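Local coordinates for protein Pcza361.24 (Amycolatopsis orientalis, PDB 3G2M) that probably transfers a methyl group from S-adenosyl-L-methionine to an amino nitrogen of glycopeptide antibiotics during their biosynthesis, at residues G184-E197 with G280-P292. Sequence-based numbering, arbitrary orientation.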
# COMPACT_ATOMS: atom_id res chain seq x y z
N GLY A 184 -26.17 10.03 9.28
CA GLY A 184 -25.21 9.36 10.14
C GLY A 184 -23.77 9.66 9.75
O GLY A 184 -23.48 9.98 8.60
N LYS A 185 -22.86 9.58 10.72
CA LYS A 185 -21.45 9.84 10.42
C LYS A 185 -20.49 8.67 10.64
O LYS A 185 -20.67 7.83 11.54
CB LYS A 185 -20.94 11.13 11.10
CG LYS A 185 -21.10 11.23 12.60
CD LYS A 185 -21.04 12.71 13.06
CE LYS A 185 -19.84 13.46 12.44
NZ LYS A 185 -19.90 14.93 12.71
N PHE A 186 -19.49 8.61 9.77
CA PHE A 186 -18.42 7.63 9.81
C PHE A 186 -17.17 8.34 10.32
O PHE A 186 -16.68 9.27 9.68
CB PHE A 186 -18.19 7.06 8.40
CG PHE A 186 -17.14 5.97 8.32
CD1 PHE A 186 -16.80 5.20 9.44
CD2 PHE A 186 -16.53 5.69 7.10
CE1 PHE A 186 -15.84 4.20 9.35
CE2 PHE A 186 -15.57 4.67 7.00
CZ PHE A 186 -15.23 3.93 8.12
N LEU A 187 -16.68 7.92 11.48
CA LEU A 187 -15.50 8.54 12.08
C LEU A 187 -14.33 7.58 12.04
O LEU A 187 -14.47 6.42 12.40
CB LEU A 187 -15.76 8.95 13.54
CG LEU A 187 -16.75 10.05 13.96
CD1 LEU A 187 -16.32 11.41 13.48
CD2 LEU A 187 -18.17 9.78 13.53
N LEU A 188 -13.18 8.09 11.61
CA LEU A 188 -11.97 7.29 11.56
C LEU A 188 -10.81 8.02 12.24
O LEU A 188 -10.68 9.23 12.10
CB LEU A 188 -11.57 6.99 10.10
CG LEU A 188 -12.59 6.55 9.04
CD1 LEU A 188 -13.24 7.75 8.37
CD2 LEU A 188 -11.87 5.69 7.98
N SER A 189 -10.00 7.28 12.99
CA SER A 189 -8.69 7.79 13.37
C SER A 189 -7.66 7.17 12.44
O SER A 189 -7.82 6.02 12.01
CB SER A 189 -8.36 7.49 14.83
OG SER A 189 -8.17 6.10 15.04
N LEU A 190 -6.62 7.93 12.11
CA LEU A 190 -5.57 7.49 11.19
C LEU A 190 -4.24 8.02 11.66
O LEU A 190 -4.08 9.24 11.78
CB LEU A 190 -5.84 8.00 9.77
CG LEU A 190 -7.17 7.60 9.09
CD1 LEU A 190 -7.46 8.47 7.87
CD2 LEU A 190 -7.17 6.13 8.71
N ALA A 191 -3.29 7.12 11.91
CA ALA A 191 -1.93 7.51 12.26
C ALA A 191 -1.27 8.29 11.11
O ALA A 191 -1.45 7.95 9.94
CB ALA A 191 -1.10 6.28 12.61
N MSE A 192 -0.52 9.33 11.48
CA MSE A 192 0.07 10.28 10.53
C MSE A 192 1.58 10.35 10.74
O MSE A 192 2.05 10.88 11.75
CB MSE A 192 -0.57 11.67 10.69
CG MSE A 192 -0.02 12.78 9.75
SE MSE A 192 -0.81 14.57 10.03
CE MSE A 192 -0.14 14.91 11.83
N SER A 193 2.33 9.80 9.79
CA SER A 193 3.79 9.79 9.84
C SER A 193 4.35 11.18 9.59
O SER A 193 3.63 12.08 9.16
CB SER A 193 4.35 8.84 8.79
OG SER A 193 4.14 9.36 7.49
N GLU A 194 5.65 11.34 9.83
CA GLU A 194 6.33 12.60 9.52
C GLU A 194 6.20 12.93 8.03
O GLU A 194 5.90 14.07 7.68
CB GLU A 194 7.80 12.57 9.95
CG GLU A 194 8.43 13.95 10.03
CD GLU A 194 9.91 13.94 10.37
OE1 GLU A 194 10.40 12.94 10.96
OE2 GLU A 194 10.59 14.93 10.04
N ALA A 195 6.40 11.94 7.16
CA ALA A 195 6.28 12.13 5.70
C ALA A 195 4.86 12.49 5.28
O ALA A 195 4.66 13.28 4.37
CB ALA A 195 6.76 10.89 4.94
N ALA A 196 3.87 11.89 5.96
CA ALA A 196 2.47 12.18 5.69
C ALA A 196 2.08 13.57 6.18
O ALA A 196 1.23 14.23 5.59
CB ALA A 196 1.57 11.13 6.31
N GLU A 197 2.70 14.01 7.28
CA GLU A 197 2.40 15.31 7.87
C GLU A 197 3.01 16.47 7.07
O GLU A 197 2.39 17.53 6.94
CB GLU A 197 2.88 15.35 9.32
CG GLU A 197 2.67 16.68 10.02
CD GLU A 197 3.26 16.72 11.41
OE1 GLU A 197 2.83 17.57 12.21
OE2 GLU A 197 4.16 15.89 11.70
N GLY A 280 2.47 16.06 23.07
CA GLY A 280 3.54 15.88 22.10
C GLY A 280 3.09 16.18 20.69
O GLY A 280 2.10 16.89 20.48
N ARG A 281 3.82 15.65 19.71
CA ARG A 281 3.49 15.84 18.30
C ARG A 281 2.13 15.24 17.98
O ARG A 281 1.80 14.14 18.43
CB ARG A 281 4.57 15.22 17.39
CG ARG A 281 4.32 15.45 15.89
CD ARG A 281 5.28 14.68 14.99
NE ARG A 281 4.93 13.27 14.88
CZ ARG A 281 4.33 12.71 13.82
NH1 ARG A 281 4.00 13.43 12.76
NH2 ARG A 281 4.07 11.41 13.83
N LYS A 282 1.34 15.98 17.22
CA LYS A 282 0.10 15.45 16.66
C LYS A 282 0.47 14.35 15.66
O LYS A 282 1.11 14.61 14.64
CB LYS A 282 -0.73 16.57 16.02
CG LYS A 282 -1.26 17.59 17.04
CD LYS A 282 -2.06 18.70 16.38
CE LYS A 282 -2.99 19.39 17.37
NZ LYS A 282 -2.28 20.26 18.34
N ASP A 283 0.11 13.12 15.99
CA ASP A 283 0.53 11.94 15.22
C ASP A 283 -0.65 11.12 14.70
O ASP A 283 -0.50 9.96 14.33
CB ASP A 283 1.46 11.06 16.07
CG ASP A 283 0.79 10.53 17.33
OD1 ASP A 283 -0.33 10.97 17.65
OD2 ASP A 283 1.39 9.67 18.00
N MSE A 284 -1.82 11.76 14.65
CA MSE A 284 -3.05 11.10 14.27
C MSE A 284 -4.04 12.12 13.74
O MSE A 284 -3.99 13.28 14.13
CB MSE A 284 -3.64 10.38 15.48
CG MSE A 284 -4.60 9.28 15.16
SE MSE A 284 -4.70 8.11 16.71
CE MSE A 284 -3.13 7.00 16.33
N VAL A 285 -4.94 11.66 12.87
CA VAL A 285 -5.97 12.51 12.28
C VAL A 285 -7.36 11.89 12.54
O VAL A 285 -7.56 10.69 12.32
CB VAL A 285 -5.74 12.70 10.74
CG1 VAL A 285 -6.83 13.55 10.11
CG2 VAL A 285 -4.39 13.35 10.49
N LEU A 286 -8.29 12.71 13.04
CA LEU A 286 -9.68 12.30 13.17
C LEU A 286 -10.46 12.79 11.96
O LEU A 286 -10.64 13.99 11.76
CB LEU A 286 -10.31 12.82 14.47
CG LEU A 286 -11.42 12.00 15.16
CD1 LEU A 286 -12.67 11.85 14.30
CD2 LEU A 286 -10.93 10.63 15.65
N VAL A 287 -10.92 11.83 11.15
CA VAL A 287 -11.62 12.11 9.89
C VAL A 287 -13.12 11.90 10.08
O VAL A 287 -13.54 10.89 10.64
CB VAL A 287 -11.07 11.19 8.75
CG1 VAL A 287 -11.92 11.30 7.48
CG2 VAL A 287 -9.61 11.50 8.45
N GLU A 288 -13.92 12.87 9.64
CA GLU A 288 -15.38 12.74 9.66
C GLU A 288 -15.91 12.65 8.24
O GLU A 288 -15.59 13.50 7.40
CB GLU A 288 -16.03 13.95 10.34
CG GLU A 288 -15.70 14.11 11.81
CD GLU A 288 -16.02 15.50 12.31
OE1 GLU A 288 -17.22 15.88 12.23
OE2 GLU A 288 -15.09 16.20 12.75
N ALA A 289 -16.72 11.63 7.98
CA ALA A 289 -17.27 11.43 6.64
C ALA A 289 -18.76 11.14 6.69
O ALA A 289 -19.25 10.47 7.60
CB ALA A 289 -16.54 10.32 5.90
N VAL A 290 -19.48 11.66 5.69
CA VAL A 290 -20.92 11.46 5.57
C VAL A 290 -21.30 11.15 4.12
O VAL A 290 -20.53 11.43 3.20
CB VAL A 290 -21.73 12.70 6.06
CG1 VAL A 290 -21.46 12.97 7.55
CG2 VAL A 290 -21.41 13.94 5.21
N MSE A 291 -22.48 10.59 3.92
CA MSE A 291 -23.00 10.38 2.57
C MSE A 291 -23.67 11.67 2.08
O MSE A 291 -24.36 12.33 2.85
CB MSE A 291 -23.99 9.22 2.54
CG MSE A 291 -23.34 7.86 2.80
SE MSE A 291 -21.86 7.53 1.58
CE MSE A 291 -22.86 7.44 -0.09
N PRO A 292 -23.46 12.04 0.80
CA PRO A 292 -24.06 13.25 0.24
C PRO A 292 -25.59 13.18 0.14
O PRO A 292 -26.18 12.13 0.40
CB PRO A 292 -23.46 13.34 -1.17
CG PRO A 292 -22.29 12.40 -1.17
CD PRO A 292 -22.63 11.33 -0.20
O HOH W 1 -24.34 10.09 6.13
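F186 with A289, L188 with V287 and L190 with V285 are paired by two backbone hydrogen bonds each, joining strands 184-191 and 284-290, which run antiparallel (160° between their directions); M192 N to D283 O adds one more bond. On the face carrying F186, L188 and L190, beta-branched V285 and V287 suit an extended strand: V287 reaches L188 CD1 with CG1 and, at 3.8 Å, L190 CD1 with CG2. Flexible, unbranched M192, CG anti to the backbone N (chi1 179°), prolongs this apolar packing, its SE 3.8 Å from V285 CG2. Small A289 suits the place beside F186, whose ring rests one face on L188 CG. On the other face L187 CD1 touches L286 CD1 and the aliphatic stem of E288, while F75 of helix 69-79 packs against both leucines. The S189 hydroxyl bonds E71 and the backbone of S158, close to S157 of the S-adenosyl-L-methionine site. K185 and E288, long enough to span the strands, lie alongside, NZ 2.9 Å from OE1. R281 NH2 holds M192 O, and NH1 makes a 2.7 Å salt bridge to E197 OE2, which lies in the guanidinium plane, while NH1 stands above the carboxylate plane. Inserting the last strand, 284-290, antiparallel between 184-191 and 267-274 is characteristic of class I methyltransferases. Backbone bonds and apolar packing thus secure the buried centre; charge pairs serve toward the ends, R281 tying helix 194-197 to the residues leading into 284-290.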